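Local structure of proline dehydrogenase (Bradyrhizobium japonicum USDA 110, 3HAZ) at residues A[342-352]-A[365-376]. The protein probably oxidises proline to glutamate in two steps, pairing an FAD-dependent proline dehydrogenase with an NAD-dependent aldehyde dehydrogenase in one chain. Residues are numbered along the deposited sequence; the frame is centred on the assembly and turned at random.
Sequences LVKGAYWDTEI and VFTRKAMTDLNY. With FAD (flavin-adenine dinucleotide), chain C; SO4 (sulfate ion), chain F.
K344 and D373 form the charged part of this contact. K344 NZ meets D373 OD1 at 2.6 Å, from above the carboxylate plane. The other oxygen, D373 OD2, takes K369 NZ at 2.7 Å on its syn lone pair. Both lysines also bond FAD O2A, and T401 gives K344 NZ a further partner. K344 is extended beyond CG, which carries its amine to the diphosphate.

One neutral bond is nearly straight: W348 NE1 donates a hydrogen bond to F366 O (2.7 Å, 161° at the hydrogen), in the indole and carbonyl planes. A second, Y376 OH to L342 O at 3.1 Å, comes from above the carbonyl plane.

Apolar packing lies beside these bonds. Y376 lies between L342 CD2, 3.7 Å from its ring centroid, and K344 CE over the opposite face, with K344 CG against CD1. With an alanine here, L342 O would probably lose its hydroxyl partner and the K344 chain the ring face it packs on. V365 CG2 packs against W348 CD1 and I352 CD1.

FAD C6A lies 3.3 Å above one W348 face and I352 CG1 over the opposite face, both offset toward the rim. T372 OG1 bonds adenine N3A.

In the proline dehydrogenase barrel, the loop after strand 338-343 and the start of helix 369-384 form part of the FAD site. The carboxylate probably keeps the two amines charged and turned to the diphosphate.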
# COMPACT_ATOMS: atom_id res chain seq x y z
N LEU A 342 20.28 29.15 -35.87
CA LEU A 342 20.17 28.08 -34.89
C LEU A 342 18.87 28.24 -34.12
O LEU A 342 18.59 29.29 -33.55
CB LEU A 342 21.36 28.10 -33.92
CG LEU A 342 21.45 26.91 -32.97
CD1 LEU A 342 21.80 25.62 -33.75
CD2 LEU A 342 22.47 27.18 -31.86
N VAL A 343 18.06 27.18 -34.12
CA VAL A 343 16.80 27.17 -33.40
C VAL A 343 16.77 25.91 -32.56
O VAL A 343 17.58 25.00 -32.75
CB VAL A 343 15.60 27.09 -34.37
CG1 VAL A 343 15.69 28.18 -35.44
CG2 VAL A 343 15.54 25.70 -35.01
N LYS A 344 15.83 25.84 -31.63
CA LYS A 344 15.64 24.60 -30.89
C LYS A 344 14.85 23.60 -31.75
O LYS A 344 15.38 22.56 -32.14
CB LYS A 344 15.03 24.87 -29.52
CG LYS A 344 16.04 25.59 -28.61
CD LYS A 344 15.46 26.08 -27.28
CE LYS A 344 16.52 26.93 -26.56
NZ LYS A 344 16.06 27.45 -25.25
N GLY A 345 13.61 23.93 -32.10
CA GLY A 345 12.85 23.07 -33.00
C GLY A 345 11.34 23.12 -32.81
O GLY A 345 10.85 23.11 -31.68
N ALA A 346 10.61 23.16 -33.92
CA ALA A 346 9.17 23.41 -33.86
C ALA A 346 8.26 22.18 -33.97
O ALA A 346 7.03 22.33 -33.94
CB ALA A 346 8.77 24.42 -34.94
N TYR A 347 8.83 20.99 -34.09
CA TYR A 347 8.04 19.80 -34.40
C TYR A 347 8.21 18.67 -33.38
O TYR A 347 8.03 17.50 -33.72
CB TYR A 347 8.41 19.26 -35.80
CG TYR A 347 8.35 20.28 -36.92
CD1 TYR A 347 9.41 21.15 -37.16
CD2 TYR A 347 7.23 20.36 -37.75
CE1 TYR A 347 9.35 22.08 -38.19
CE2 TYR A 347 7.16 21.29 -38.78
CZ TYR A 347 8.23 22.14 -39.00
OH TYR A 347 8.16 23.06 -40.01
N TRP A 348 8.54 19.01 -32.14
CA TRP A 348 8.91 17.99 -31.15
C TRP A 348 7.84 16.91 -30.98
O TRP A 348 8.12 15.72 -31.10
CB TRP A 348 9.26 18.62 -29.80
CG TRP A 348 9.78 17.63 -28.78
CD1 TRP A 348 11.07 17.23 -28.62
CD2 TRP A 348 9.02 16.94 -27.78
NE1 TRP A 348 11.16 16.32 -27.59
CE2 TRP A 348 9.91 16.13 -27.06
CE3 TRP A 348 7.66 16.93 -27.43
CZ2 TRP A 348 9.50 15.31 -26.00
CZ3 TRP A 348 7.25 16.13 -26.38
CH2 TRP A 348 8.16 15.33 -25.68
N ASP A 349 6.61 17.33 -30.71
CA ASP A 349 5.52 16.37 -30.50
C ASP A 349 5.33 15.47 -31.72
O ASP A 349 5.04 14.29 -31.59
CB ASP A 349 4.22 17.10 -30.15
CG ASP A 349 4.22 17.62 -28.72
OD1 ASP A 349 4.05 16.81 -27.79
OD2 ASP A 349 4.40 18.84 -28.53
N THR A 350 5.52 16.04 -32.90
CA THR A 350 5.41 15.26 -34.13
C THR A 350 6.49 14.20 -34.21
O THR A 350 6.22 13.06 -34.58
CB THR A 350 5.43 16.18 -35.36
OG1 THR A 350 4.25 16.99 -35.35
CG2 THR A 350 5.46 15.37 -36.65
N GLU A 351 7.72 14.56 -33.85
CA GLU A 351 8.81 13.59 -33.92
C GLU A 351 8.58 12.43 -32.96
O GLU A 351 8.89 11.28 -33.28
CB GLU A 351 10.16 14.26 -33.64
CG GLU A 351 10.50 15.42 -34.57
CD GLU A 351 10.55 15.03 -36.03
OE1 GLU A 351 10.73 15.94 -36.88
OE2 GLU A 351 10.42 13.83 -36.35
N ILE A 352 8.04 12.72 -31.77
CA ILE A 352 7.78 11.66 -30.80
C ILE A 352 6.73 10.71 -31.37
O ILE A 352 6.92 9.49 -31.37
CB ILE A 352 7.30 12.22 -29.44
CG1 ILE A 352 8.34 13.17 -28.84
CG2 ILE A 352 6.98 11.08 -28.46
CD1 ILE A 352 9.74 12.59 -28.78
N VAL A 365 15.13 13.35 -31.68
CA VAL A 365 15.18 14.54 -30.85
C VAL A 365 15.42 14.13 -29.41
O VAL A 365 15.12 13.00 -29.03
CB VAL A 365 13.86 15.33 -30.90
CG1 VAL A 365 13.69 16.04 -32.24
CG2 VAL A 365 12.67 14.40 -30.61
N PHE A 366 15.96 15.05 -28.62
CA PHE A 366 16.05 14.83 -27.18
C PHE A 366 14.63 14.78 -26.61
O PHE A 366 13.69 15.31 -27.22
CB PHE A 366 16.88 15.93 -26.51
CG PHE A 366 18.29 16.03 -27.05
CD1 PHE A 366 19.23 15.05 -26.76
CD2 PHE A 366 18.67 17.09 -27.86
CE1 PHE A 366 20.53 15.13 -27.27
CE2 PHE A 366 19.95 17.18 -28.37
CZ PHE A 366 20.88 16.20 -28.07
N THR A 367 14.46 14.13 -25.47
CA THR A 367 13.14 14.01 -24.86
C THR A 367 13.02 14.76 -23.55
O THR A 367 11.94 14.83 -22.97
CB THR A 367 12.71 12.54 -24.67
OG1 THR A 367 13.79 11.80 -24.10
CG2 THR A 367 12.31 11.92 -26.00
N ARG A 368 14.14 15.29 -23.06
CA ARG A 368 14.08 16.23 -21.94
C ARG A 368 14.43 17.64 -22.43
O ARG A 368 15.42 17.83 -23.14
CB ARG A 368 15.00 15.81 -20.80
CG ARG A 368 14.45 14.65 -19.98
CD ARG A 368 15.26 14.41 -18.71
NE ARG A 368 15.19 15.55 -17.79
CZ ARG A 368 15.78 15.59 -16.60
NH1 ARG A 368 16.48 14.54 -16.18
NH2 ARG A 368 15.67 16.66 -15.84
N LYS A 369 13.62 18.61 -22.03
CA LYS A 369 13.76 19.98 -22.50
C LYS A 369 15.15 20.54 -22.18
O LYS A 369 15.75 21.26 -22.99
CB LYS A 369 12.65 20.85 -21.90
CG LYS A 369 12.33 22.13 -22.68
CD LYS A 369 13.25 23.27 -22.28
CE LYS A 369 12.78 24.60 -22.87
NZ LYS A 369 13.57 25.74 -22.34
N ALA A 370 15.66 20.21 -20.99
CA ALA A 370 16.98 20.67 -20.56
C ALA A 370 18.09 20.16 -21.47
O ALA A 370 19.12 20.82 -21.60
CB ALA A 370 17.25 20.25 -19.11
N MET A 371 17.89 18.99 -22.08
CA MET A 371 18.87 18.46 -23.02
C MET A 371 18.87 19.28 -24.32
O MET A 371 19.92 19.50 -24.93
CB MET A 371 18.61 16.98 -23.32
CG MET A 371 19.09 16.02 -22.22
SD MET A 371 20.89 16.06 -21.98
CE MET A 371 21.50 15.22 -23.45
N THR A 372 17.70 19.74 -24.74
CA THR A 372 17.63 20.61 -25.90
C THR A 372 18.34 21.92 -25.59
O THR A 372 19.09 22.45 -26.41
CB THR A 372 16.18 20.89 -26.34
OG1 THR A 372 15.65 19.72 -26.98
CG2 THR A 372 16.12 22.07 -27.31
N ASP A 373 18.10 22.44 -24.39
CA ASP A 373 18.72 23.68 -23.96
C ASP A 373 20.24 23.55 -23.88
O ASP A 373 20.96 24.45 -24.30
CB ASP A 373 18.14 24.14 -22.61
CG ASP A 373 16.81 24.84 -22.75
OD1 ASP A 373 16.44 25.21 -23.89
OD2 ASP A 373 16.12 25.03 -21.73
N LEU A 374 20.71 22.43 -23.36
CA LEU A 374 22.14 22.13 -23.33
C LEU A 374 22.73 22.05 -24.73
O LEU A 374 23.79 22.62 -25.00
CB LEU A 374 22.41 20.80 -22.62
CG LEU A 374 22.58 20.79 -21.11
CD1 LEU A 374 22.97 19.39 -20.67
CD2 LEU A 374 23.64 21.79 -20.67
N ASN A 375 22.07 21.31 -25.61
CA ASN A 375 22.60 21.14 -26.96
C ASN A 375 22.59 22.45 -27.74
O ASN A 375 23.46 22.70 -28.58
CB ASN A 375 21.85 20.05 -27.73
CG ASN A 375 22.68 19.45 -28.85
OD1 ASN A 375 23.82 19.06 -28.64
ND2 ASN A 375 22.12 19.40 -30.05
N TYR A 376 21.60 23.31 -27.46
CA TYR A 376 21.53 24.60 -28.13
C TYR A 376 22.74 25.47 -27.79
O TYR A 376 23.37 26.05 -28.67
CB TYR A 376 20.23 25.34 -27.78
CG TYR A 376 20.02 26.61 -28.57
CD1 TYR A 376 19.13 26.65 -29.65
CD2 TYR A 376 20.70 27.79 -28.24
CE1 TYR A 376 18.93 27.82 -30.38
CE2 TYR A 376 20.51 28.96 -28.96
CZ TYR A 376 19.62 28.98 -30.02
OH TYR A 376 19.44 30.15 -30.73
PA FAD C . 12.08 27.61 -25.05
O1A FAD C . 10.75 27.71 -24.10
O2A FAD C . 13.32 27.86 -24.32
O5B FAD C . 12.16 26.11 -25.68
C5B FAD C . 11.02 25.61 -26.32
C4B FAD C . 11.39 24.33 -27.09
O4B FAD C . 12.33 23.31 -26.46
C3B FAD C . 10.67 23.73 -28.15
O3B FAD C . 10.17 24.56 -29.18
C2B FAD C . 11.45 22.48 -28.45
O2B FAD C . 12.29 22.50 -29.59
C1B FAD C . 12.12 22.11 -27.17
N9A FAD C . 11.42 21.20 -26.28
C8A FAD C . 10.22 21.40 -25.61
N7A FAD C . 9.98 20.29 -24.85
C5A FAD C . 11.06 19.39 -25.04
C6A FAD C . 11.36 18.03 -24.48
N6A FAD C . 10.45 17.39 -23.55
N1A FAD C . 12.47 17.40 -24.83
C2A FAD C . 13.38 18.00 -25.72
N3A FAD C . 13.09 19.31 -26.26
C4A FAD C . 11.93 19.97 -25.90
N1 FAD C . 12.07 25.63 -35.68
C2 FAD C . 12.21 24.66 -36.64
O2 FAD C . 12.01 23.34 -36.31
N3 FAD C . 12.52 25.03 -37.99
C4 FAD C . 12.67 26.35 -38.33
O4 FAD C . 13.03 26.71 -39.63
C4X FAD C . 12.52 27.37 -37.32
N5 FAD C . 12.69 28.81 -37.67
C5X FAD C . 12.54 29.80 -36.67
C6 FAD C . 12.70 31.22 -37.01
C7 FAD C . 12.56 32.20 -36.01
C7M FAD C . 12.70 33.67 -36.38
C8 FAD C . 12.25 31.81 -34.61
C8M FAD C . 12.07 32.86 -33.50
C9 FAD C . 12.09 30.45 -34.29
C9A FAD C . 12.24 29.42 -35.33
N10 FAD C . 12.08 28.00 -35.00
C10 FAD C . 12.23 27.00 -36.03
C1' FAD C . 11.93 27.53 -33.59
C2' FAD C . 10.48 27.35 -33.07
O2' FAD C . 9.57 28.02 -33.93
C3' FAD C . 10.40 27.84 -31.61
O3' FAD C . 10.36 29.27 -31.58
C4' FAD C . 11.61 27.35 -30.74
O4' FAD C . 11.95 26.01 -30.82
C5' FAD C . 11.49 27.82 -29.26
O5' FAD C . 12.74 27.89 -28.60
P FAD C . 12.92 29.03 -27.41
O1P FAD C . 14.50 29.03 -26.87
O2P FAD C . 12.51 30.35 -27.92
O3P FAD C . 11.82 28.67 -26.25
S SO4 F . 13.31 18.93 -17.77
O1 SO4 F . 14.07 18.97 -16.51
O2 SO4 F . 12.84 17.57 -18.03
O3 SO4 F . 12.17 19.82 -17.65
O4 SO4 F . 14.19 19.36 -18.85